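Local coordinates for protein cysteine desulfurase (Stenotrophomonas maltophilia, PDB 6WCI) that probably removes sulfur from L-cysteine to leave L-alanine, using pyridoxal 5'-phosphate, and hands the sulfur to an acceptor, at residues B[28-33]-B[408-413]; B[327-332]-B[349-354]. One frame throughout, in Å; residues are numbered along the deposited sequence.

Both contacts are partly buried; contact 1 lies farther out, its centre about 23 Å from the centre of the chain against about 18 Å for contact 2, with about 16 Å between their own centres. Contact 1 is a charged bridge, one arginine reaching from the N-terminal helix to helix 408-422. Contact 2 is apolar, a leucine of helix 318-336 resting on the loop that enters strand 354-359. The two share no segment but meet where these longer helices lie together: His331 of contact 2 has a probable hydrogen bond to His408 of contact 1 (ND1 to ND1, 2.9 Å).

Contact 1. Residues B[28-33]-B[408-413]; sequences RVRLDF and HAEIER. With SO4 (sulfate ion), chain E.
Arg30 sets its CG anti to its own backbone N (chi1 166°) and runs extended as far as NE, while Glu410 sets its CG anti to its carbonyl carbon (chi1 -79°) and stretches out to meet it from the opposite direction. The two long side chains thereby join backbones whose nearest CA atoms, those of Arg30 and Glu410, are 12.2 Å apart. The salt bridge falls on a single oxygen: Glu410 OE2 lies 2.9 Å from Arg30 NH1 and 3.0 Å from Arg30 NH2. Because guanidinium and carboxylate planes stand 86° apart, the groups do not form a side-by-side pair of bonds, and both N-H...O bonds are strongly bent and weak. Each partner has a second hold, Arg30 NH1 on the carbonyl oxygen of Tyr405 and Glu410 OE1 on Asn406 ND2, which should limit rotation of both groups. A sulfate, probably from the crystallisation liquor, sits at the start of helix 408-422. Its O2 accepts a nearly straight hydrogen bond of 2.8 Å from His408 N and lies 3.2 Å from His408 CD2; O4 comes to the imidazole edge in the ring plane, and Arg324 also binds the ion. The N-terminal end of helix 408-422 would probably add to the attraction for this anion. In the other segment, Arg28 NH1 bonds Asp32 OD1 at 3.0 Å from well above the carboxylate plane; Asp32 lies in the type I turn from Arg30 to Phe33. Around the bridge, Val29 packs on helix 300-316, Ile411 rests against Leu328 of helix 318-336, and Glu410 and Arg413 touch strand 43-47; the bridge itself joins helix 26-30 to the last helix, 408-422, beside the six-stranded sheet that contains this strand.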
ATOM      1  N   ARG B  28     -13.001  22.662 -20.593  1.00 48.72           N
ATOM      2  CA  ARG B  28     -12.726  23.119 -19.240  1.00 50.36           C
ATOM      3  C   ARG B  28     -12.322  21.960 -18.338  1.00 46.65           C
ATOM      4  O   ARG B  28     -11.504  22.147 -17.433  1.00 47.01           O
ATOM      5  CB  ARG B  28     -13.948  23.844 -18.680  1.00 46.97           C
ATOM      6  CG  ARG B  28     -13.877  24.147 -17.195  1.00 46.32           C
ATOM      7  CD  ARG B  28     -12.878  25.263 -16.893  1.00 44.32           C
ATOM      8  NE  ARG B  28     -12.704  25.426 -15.455  1.00 42.72           N
ATOM      9  CZ  ARG B  28     -11.927  24.652 -14.719  1.00 41.76           C
ATOM     10  NH1 ARG B  28     -11.259  23.659 -15.291  1.00 43.59           N
ATOM     11  NH2 ARG B  28     -11.824  24.862 -13.414  1.00 43.97           N
ATOM     12  N   VAL B  29     -12.855  20.756 -18.588  1.00 47.84           N
ATOM     13  CA  VAL B  29     -12.493  19.596 -17.766  1.00 47.00           C
ATOM     14  C   VAL B  29     -11.017  19.250 -17.943  1.00 41.40           C
ATOM     15  O   VAL B  29     -10.300  19.011 -16.963  1.00 37.58           O
ATOM     16  CB  VAL B  29     -13.396  18.391 -18.094  1.00 50.95           C
ATOM     17  CG1 VAL B  29     -12.941  17.156 -17.316  1.00 47.30           C
ATOM     18  CG2 VAL B  29     -14.856  18.700 -17.784  1.00 53.37           C
ATOM     19  N   ARG B  30     -10.543  19.222 -19.192  1.00 40.41           N
ATOM     20  CA  ARG B  30      -9.139  18.920 -19.474  1.00 43.39           C
ATOM     21  C   ARG B  30      -8.182  19.906 -18.797  1.00 39.36           C
ATOM     22  O   ARG B  30      -7.045  19.543 -18.484  1.00 36.73           O
ATOM     23  CB  ARG B  30      -8.908  18.917 -20.991  1.00 40.87           C
ATOM     24  CG  ARG B  30      -7.432  18.952 -21.423  1.00 41.70           C
ATOM     25  CD  ARG B  30      -7.241  18.925 -22.947  1.00 46.28           C
ATOM     26  NE  ARG B  30      -5.822  18.966 -23.283  1.00 44.80           N
ATOM     27  CZ  ARG B  30      -5.062  17.907 -23.541  1.00 46.79           C
ATOM     28  NH1 ARG B  30      -5.570  16.670 -23.540  1.00 44.04           N
ATOM     29  NH2 ARG B  30      -3.782  18.096 -23.828  1.00 47.60           N
ATOM     30  N   LEU B  31      -8.601  21.154 -18.591  1.00 39.67           N
ATOM     31  CA  LEU B  31      -7.708  22.113 -17.941  1.00 43.22           C
ATOM     32  C   LEU B  31      -7.481  21.798 -16.469  1.00 46.01           C
ATOM     33  O   LEU B  31      -6.554  22.353 -15.865  1.00 39.15           O
ATOM     34  CB  LEU B  31      -8.256  23.533 -18.079  1.00 38.46           C
ATOM     35  CG  LEU B  31      -8.466  24.045 -19.505  1.00 43.56           C
ATOM     36  CD1 LEU B  31      -8.957  25.484 -19.479  1.00 45.80           C
ATOM     37  CD2 LEU B  31      -7.192  23.921 -20.323  1.00 43.07           C
ATOM     38  N   ASP B  32      -8.296  20.921 -15.882  1.00 41.28           N
ATOM     39  CA  ASP B  32      -8.079  20.500 -14.504  1.00 44.12           C
ATOM     40  C   ASP B  32      -6.847  19.632 -14.336  1.00 43.14           C
ATOM     41  O   ASP B  32      -6.437  19.397 -13.198  1.00 38.33           O
ATOM     42  CB  ASP B  32      -9.292  19.725 -13.989  1.00 45.07           C
ATOM     43  CG  ASP B  32     -10.417  20.629 -13.576  1.00 43.15           C
ATOM     44  OD1 ASP B  32     -10.137  21.788 -13.216  1.00 46.53           O
ATOM     45  OD2 ASP B  32     -11.578  20.184 -13.618  1.00 51.57           O
ATOM     46  N   PHE B  33      -6.256  19.145 -15.427  1.00 45.69           N
ATOM     47  CA  PHE B  33      -5.180  18.161 -15.379  1.00 30.53           C
ATOM     48  C   PHE B  33      -3.864  18.833 -15.741  1.00 37.97           C
ATOM     49  O   PHE B  33      -3.524  18.938 -16.925  1.00 33.75           O
ATOM     50  CB  PHE B  33      -5.485  17.001 -16.334  1.00 31.68           C
ATOM     51  CG  PHE B  33      -6.697  16.194 -15.931  1.00 32.11           C
ATOM     52  CD1 PHE B  33      -7.980  16.642 -16.228  1.00 37.51           C
ATOM     53  CD2 PHE B  33      -6.549  14.990 -15.251  1.00 31.37           C
ATOM     54  CE1 PHE B  33      -9.104  15.897 -15.852  1.00 35.70           C
ATOM     55  CE2 PHE B  33      -7.663  14.229 -14.876  1.00 33.68           C
ATOM     56  CZ  PHE B  33      -8.940  14.681 -15.175  1.00 42.55           C
ATOM     57  N   HIS B 408     -10.292  15.289 -29.600  1.00 63.96           N
ATOM     58  CA  HIS B 408     -10.336  14.879 -31.003  1.00 65.23           C
ATOM     59  C   HIS B 408      -9.137  15.408 -31.774  1.00 65.12           C
ATOM     60  O   HIS B 408      -8.632  14.732 -32.679  1.00 65.66           O
ATOM     61  CB  HIS B 408     -11.638  15.356 -31.641  1.00 65.15           C
ATOM     62  CG  HIS B 408     -12.851  14.670 -31.099  1.00 68.09           C
ATOM     63  ND1 HIS B 408     -13.110  13.334 -31.323  1.00 65.45           N
ATOM     64  CD2 HIS B 408     -13.870  15.128 -30.334  1.00 65.15           C
ATOM     65  CE1 HIS B 408     -14.234  12.997 -30.718  1.00 64.99           C
ATOM     66  NE2 HIS B 408     -14.716  14.067 -30.109  1.00 70.75           N
ATOM     67  N   ALA B 409      -8.655  16.598 -31.401  1.00 63.13           N
ATOM     68  CA  ALA B 409      -7.451  17.151 -32.009  1.00 63.75           C
ATOM     69  C   ALA B 409      -6.247  16.251 -31.766  1.00 68.80           C
ATOM     70  O   ALA B 409      -5.466  15.978 -32.687  1.00 64.33           O
ATOM     71  CB  ALA B 409      -7.198  18.556 -31.466  1.00 62.60           C
ATOM     72  N   GLU B 410      -6.075  15.779 -30.523  1.00 60.37           N
ATOM     73  CA  GLU B 410      -4.996  14.838 -30.241  1.00 59.49           C
ATOM     74  C   GLU B 410      -5.114  13.585 -31.096  1.00 61.27           C
ATOM     75  O   GLU B 410      -4.105  13.064 -31.582  1.00 61.97           O
ATOM     76  CB  GLU B 410      -4.992  14.453 -28.761  1.00 56.71           C
ATOM     77  CG  GLU B 410      -4.373  15.494 -27.835  1.00 54.74           C
ATOM     78  CD  GLU B 410      -4.532  15.086 -26.394  1.00 53.72           C
ATOM     79  OE1 GLU B 410      -5.423  14.245 -26.139  1.00 55.00           O
ATOM     80  OE2 GLU B 410      -3.773  15.582 -25.527  1.00 53.67           O
ATOM     81  N   ILE B 411      -6.336  13.071 -31.261  1.00 62.06           N
ATOM     82  CA  ILE B 411      -6.550  11.912 -32.132  1.00 72.25           C
ATOM     83  C   ILE B 411      -5.979  12.182 -33.518  1.00 66.50           C
ATOM     84  O   ILE B 411      -5.265  11.349 -34.088  1.00 67.54           O
ATOM     85  CB  ILE B 411      -8.047  11.554 -32.203  1.00 67.96           C
ATOM     86  CG1 ILE B 411      -8.532  10.978 -30.871  1.00 62.37           C
ATOM     87  CG2 ILE B 411      -8.312  10.544 -33.337  1.00 67.24           C
ATOM     88  CD1 ILE B 411     -10.037  10.876 -30.755  1.00 62.84           C
ATOM     89  N   GLU B 412      -6.262  13.366 -34.069  1.00 67.75           N
ATOM     90  CA  GLU B 412      -5.767  13.681 -35.408  0.62 70.08           C
ATOM     91  C   GLU B 412      -4.250  13.831 -35.410  1.00 70.24           C
ATOM     92  O   GLU B 412      -3.576  13.312 -36.307  1.00 71.32           O
ATOM     93  CB  GLU B 412      -6.443  14.945 -35.944  0.62 71.30           C
ATOM     94  CG  GLU B 412      -7.945  14.802 -36.199  0.62 75.17           C
ATOM     95  CD  GLU B 412      -8.279  13.814 -37.318  0.62 82.51           C
ATOM     96  OE1 GLU B 412      -9.412  13.289 -37.333  0.62 82.89           O
ATOM     97  OE2 GLU B 412      -7.414  13.560 -38.181  0.62 93.91           O
ATOM     98  N   ARG B 413      -3.694  14.515 -34.400  1.00 67.39           N
ATOM     99  CA  ARG B 413      -2.241  14.601 -34.255  1.00 66.63           C
ATOM    100  C   ARG B 413      -1.611  13.216 -34.159  1.00 66.99           C
ATOM    101  O   ARG B 413      -0.508  12.989 -34.668  1.00 67.36           O
ATOM    102  CB  ARG B 413      -1.880  15.417 -33.011  1.00 63.99           C
ATOM    103  CG  ARG B 413      -2.317  16.870 -33.034  1.00 81.96           C
ATOM    104  CD  ARG B 413      -1.716  17.626 -31.852  1.00 82.44           C
ATOM    105  NE  ARG B 413      -0.276  17.390 -31.753  1.00 81.08           N
ATOM    106  CZ  ARG B 413       0.631  18.034 -32.477  1.00 75.56           C
ATOM    107  NH1 ARG B 413       0.248  18.961 -33.341  1.00 76.40           N
ATOM    108  NH2 ARG B 413       1.921  17.756 -32.336  1.00 72.23           N
TER
HETATM  109  S   SO4 E 502     -12.527  18.133 -28.338  1.00 82.35           S
HETATM  110  O1  SO4 E 502     -12.200  18.855 -27.113  1.00 89.67           O
HETATM  111  O2  SO4 E 502     -12.193  16.723 -28.181  1.00 85.18           O
HETATM  112  O3  SO4 E 502     -11.745  18.671 -29.456  1.00 74.04           O
HETATM  113  O4  SO4 E 502     -13.964  18.269 -28.568  1.00 82.12           O

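Contact 2. Residues B[327-332]-B[349-354]; sequences ELLAHF and PEKAAV
The flat groups that Leu329 meets are peptide units rather than rings: its CD2 touches two successive carbonyl oxygens, 4.0 Å from Lys351 O and 3.9 Å from Ala352 O. Another flat group, the carbonyl of Val354, receives Lys351 NZ in its plane at 2.8 Å, with a C=O...N angle of 153°. With CG anti to the backbone N (chi1 170°), Leu329 carries its branched end over the loop. CD1 comes to 4.1 Å from Ala353 CA and lies against the aliphatic part of Lys351, 4.2 Å from its CE, while CB meets Ala353 CB at 4.0 Å. The small Ala353 side chain is consistent with the close approach, Leu329 CA and Ala353 CA being 4.9 Å apart. Residues 349-353 are the last part of the connection of a beta hairpin, and Val354 begins its second strand, 354-359, antiparallel to strand 342-345 in the six-stranded sheet; helix 318-336 covers this sheet, and Leu329 and Phe332 also touch Val355. An inverse gamma turn centred on Ala353, with Val354 N bonded to Ala352 O at 2.6 Å, bends the chain just as it enters the strand. Lys351 NZ also bonds the carbonyl oxygen of Gly346, thus tying both ends of the hairpin connection. Glu350 and Ala352 direct their CB atoms away from the helix; Glu350 forms a salt bridge with Arg228, and Ala352 packs on Val193.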
ATOM      1  N   GLU B 327     -17.363   8.576 -27.973  1.00 63.00           N
ATOM      2  CA  GLU B 327     -17.106   9.446 -29.119  1.00 69.93           C
ATOM      3  C   GLU B 327     -15.627   9.426 -29.490  1.00 70.63           C
ATOM      4  O   GLU B 327     -15.270   9.218 -30.653  1.00 65.77           O
ATOM      5  CB  GLU B 327     -17.574  10.871 -28.814  1.00 70.19           C
ATOM      6  CG  GLU B 327     -17.414  11.855 -29.962  1.00 75.14           C
ATOM      7  CD  GLU B 327     -17.821  13.268 -29.577  1.00 88.31           C
ATOM      8  OE1 GLU B 327     -18.314  13.465 -28.448  1.00 92.85           O
ATOM      9  OE2 GLU B 327     -17.651  14.189 -30.404  1.00 99.49           O
ATOM     10  N   LEU B 328     -14.747   9.608 -28.499  1.00 61.21           N
ATOM     11  CA  LEU B 328     -13.314   9.537 -28.772  1.00 63.91           C
ATOM     12  C   LEU B 328     -12.928   8.190 -29.377  1.00 67.00           C
ATOM     13  O   LEU B 328     -12.174   8.137 -30.357  1.00 63.46           O
ATOM     14  CB  LEU B 328     -12.529   9.812 -27.491  1.00 57.95           C
ATOM     15  CG  LEU B 328     -12.682  11.228 -26.907  1.00 67.84           C
ATOM     16  CD1 LEU B 328     -12.156  11.295 -25.467  1.00 53.90           C
ATOM     17  CD2 LEU B 328     -12.006  12.293 -27.789  1.00 58.08           C
ATOM     18  N   LEU B 329     -13.460   7.093 -28.827  1.00 61.33           N
ATOM     19  CA  LEU B 329     -13.172   5.775 -29.382  1.00 62.45           C
ATOM     20  C   LEU B 329     -13.619   5.681 -30.837  1.00 65.60           C
ATOM     21  O   LEU B 329     -12.848   5.269 -31.711  1.00 67.01           O
ATOM     22  CB  LEU B 329     -13.851   4.679 -28.550  1.00 61.39           C
ATOM     23  CG  LEU B 329     -13.780   3.308 -29.224  1.00 62.94           C
ATOM     24  CD1 LEU B 329     -12.333   2.870 -29.368  1.00 62.55           C
ATOM     25  CD2 LEU B 329     -14.615   2.230 -28.511  1.00 62.23           C
ATOM     26  N   ALA B 330     -14.867   6.072 -31.112  1.00 70.08           N
ATOM     27  CA  ALA B 330     -15.405   5.956 -32.464  1.00 73.76           C
ATOM     28  C   ALA B 330     -14.600   6.785 -33.455  1.00 71.30           C
ATOM     29  O   ALA B 330     -14.302   6.321 -34.561  1.00 73.49           O
ATOM     30  CB  ALA B 330     -16.874   6.372 -32.475  1.00 75.61           C
ATOM     31  N   HIS B 331     -14.234   8.013 -33.081  1.00 70.12           N
ATOM     32  CA  HIS B 331     -13.373   8.817 -33.945  1.00 71.25           C
ATOM     33  C   HIS B 331     -12.019   8.140 -34.132  1.00 76.16           C
ATOM     34  O   HIS B 331     -11.536   7.988 -35.260  1.00 73.10           O
ATOM     35  CB  HIS B 331     -13.212  10.228 -33.365  1.00 72.61           C
ATOM     36  CG  HIS B 331     -12.289  11.118 -34.148  1.00 76.52           C
ATOM     37  ND1 HIS B 331     -11.804  12.309 -33.647  1.00 73.99           N
ATOM     38  CD2 HIS B 331     -11.767  10.996 -35.391  1.00 73.04           C
ATOM     39  CE1 HIS B 331     -11.019  12.876 -34.544  1.00 70.71           C
ATOM     40  NE2 HIS B 331     -10.976  12.097 -35.610  1.00 72.94           N
ATOM     41  N   PHE B 332     -11.407   7.698 -33.031  1.00 70.47           N
ATOM     42  CA  PHE B 332     -10.089   7.079 -33.115  1.00 68.14           C
ATOM     43  C   PHE B 332     -10.133   5.780 -33.906  1.00 70.06           C
ATOM     44  O   PHE B 332      -9.184   5.455 -34.627  1.00 71.23           O
ATOM     45  CB  PHE B 332      -9.544   6.823 -31.709  1.00 65.10           C
ATOM     46  CG  PHE B 332      -8.184   6.187 -31.688  1.00 64.63           C
ATOM     47  CD1 PHE B 332      -8.039   4.812 -31.765  1.00 65.05           C
ATOM     48  CD2 PHE B 332      -7.048   6.967 -31.577  1.00 63.84           C
ATOM     49  CE1 PHE B 332      -6.783   4.232 -31.741  1.00 69.05           C
ATOM     50  CE2 PHE B 332      -5.792   6.389 -31.551  1.00 63.51           C
ATOM     51  CZ  PHE B 332      -5.656   5.028 -31.631  1.00 63.96           C
ATOM     52  N   PRO B 349     -18.734  -6.098 -29.473  1.00 69.12           N
ATOM     53  CA  PRO B 349     -19.823  -5.127 -29.669  1.00 69.94           C
ATOM     54  C   PRO B 349     -19.764  -3.910 -28.753  1.00 76.48           C
ATOM     55  O   PRO B 349     -19.771  -2.777 -29.248  1.00 68.32           O
ATOM     56  CB  PRO B 349     -21.075  -5.967 -29.408  1.00 70.60           C
ATOM     57  CG  PRO B 349     -20.684  -7.322 -29.891  1.00 71.79           C
ATOM     58  CD  PRO B 349     -19.235  -7.481 -29.491  1.00 73.76           C
ATOM     59  N   GLU B 350     -19.721  -4.107 -27.433  1.00 65.02           N
ATOM     60  CA  GLU B 350     -19.568  -2.992 -26.507  1.00 67.74           C
ATOM     61  C   GLU B 350     -18.138  -2.969 -25.981  1.00 65.51           C
ATOM     62  O   GLU B 350     -17.580  -4.008 -25.621  1.00 66.75           O
ATOM     63  CB  GLU B 350     -20.560  -3.065 -25.341  1.00 69.01           C
ATOM     64  CG  GLU B 350     -20.439  -1.841 -24.425  1.00 78.27           C
ATOM     65  CD  GLU B 350     -21.476  -1.774 -23.310  1.00 82.46           C
ATOM     66  OE1 GLU B 350     -21.946  -2.835 -22.844  1.00 80.67           O
ATOM     67  OE2 GLU B 350     -21.810  -0.639 -22.896  1.00 83.40           O
ATOM     68  N   LYS B 351     -17.554  -1.776 -25.931  1.00 59.94           N
ATOM     69  CA  LYS B 351     -16.117  -1.645 -25.745  1.00 64.55           C
ATOM     70  C   LYS B 351     -15.805  -0.326 -25.047  1.00 63.57           C
ATOM     71  O   LYS B 351     -16.484   0.679 -25.277  1.00 65.70           O
ATOM     72  CB  LYS B 351     -15.424  -1.729 -27.112  1.00 73.23           C
ATOM     73  CG  LYS B 351     -13.962  -2.112 -27.103  1.00 70.76           C
ATOM     74  CD  LYS B 351     -13.416  -2.120 -28.528  1.00 69.82           C
ATOM     75  CE  LYS B 351     -12.159  -1.298 -28.618  1.00 66.13           C
ATOM     76  NZ  LYS B 351     -10.988  -2.042 -29.145  1.00 62.86           N
ATOM     77  N   ALA B 352     -14.790  -0.339 -24.184  1.00 59.12           N
ATOM     78  CA  ALA B 352     -14.229   0.894 -23.644  1.00 52.96           C
ATOM     79  C   ALA B 352     -13.146   1.426 -24.584  1.00 54.03           C
ATOM     80  O   ALA B 352     -12.675   0.725 -25.480  1.00 55.64           O
ATOM     81  CB  ALA B 352     -13.662   0.660 -22.239  1.00 50.11           C
ATOM     82  N   ALA B 353     -12.725   2.677 -24.357  1.00 53.13           N
ATOM     83  CA  ALA B 353     -11.835   3.377 -25.292  1.00 59.05           C
ATOM     84  C   ALA B 353     -10.388   2.875 -25.205  1.00 56.37           C
ATOM     85  O   ALA B 353      -9.442   3.632 -24.996  1.00 54.89           O
ATOM     86  CB  ALA B 353     -11.896   4.885 -25.063  1.00 53.65           C
ATOM     87  N   VAL B 354     -10.221   1.576 -25.428  1.00 54.30           N
ATOM     88  CA  VAL B 354      -8.911   0.933 -25.449  1.00 53.91           C
ATOM     89  C   VAL B 354      -8.766   0.220 -26.786  1.00 61.38           C
ATOM     90  O   VAL B 354      -9.643  -0.558 -27.173  1.00 66.34           O
ATOM     91  CB  VAL B 354      -8.747  -0.048 -24.269  1.00 51.88           C
ATOM     92  CG1 VAL B 354      -7.446  -0.829 -24.382  1.00 51.89           C
ATOM     93  CG2 VAL B 354      -8.823   0.703 -22.947  1.00 49.24           C
TER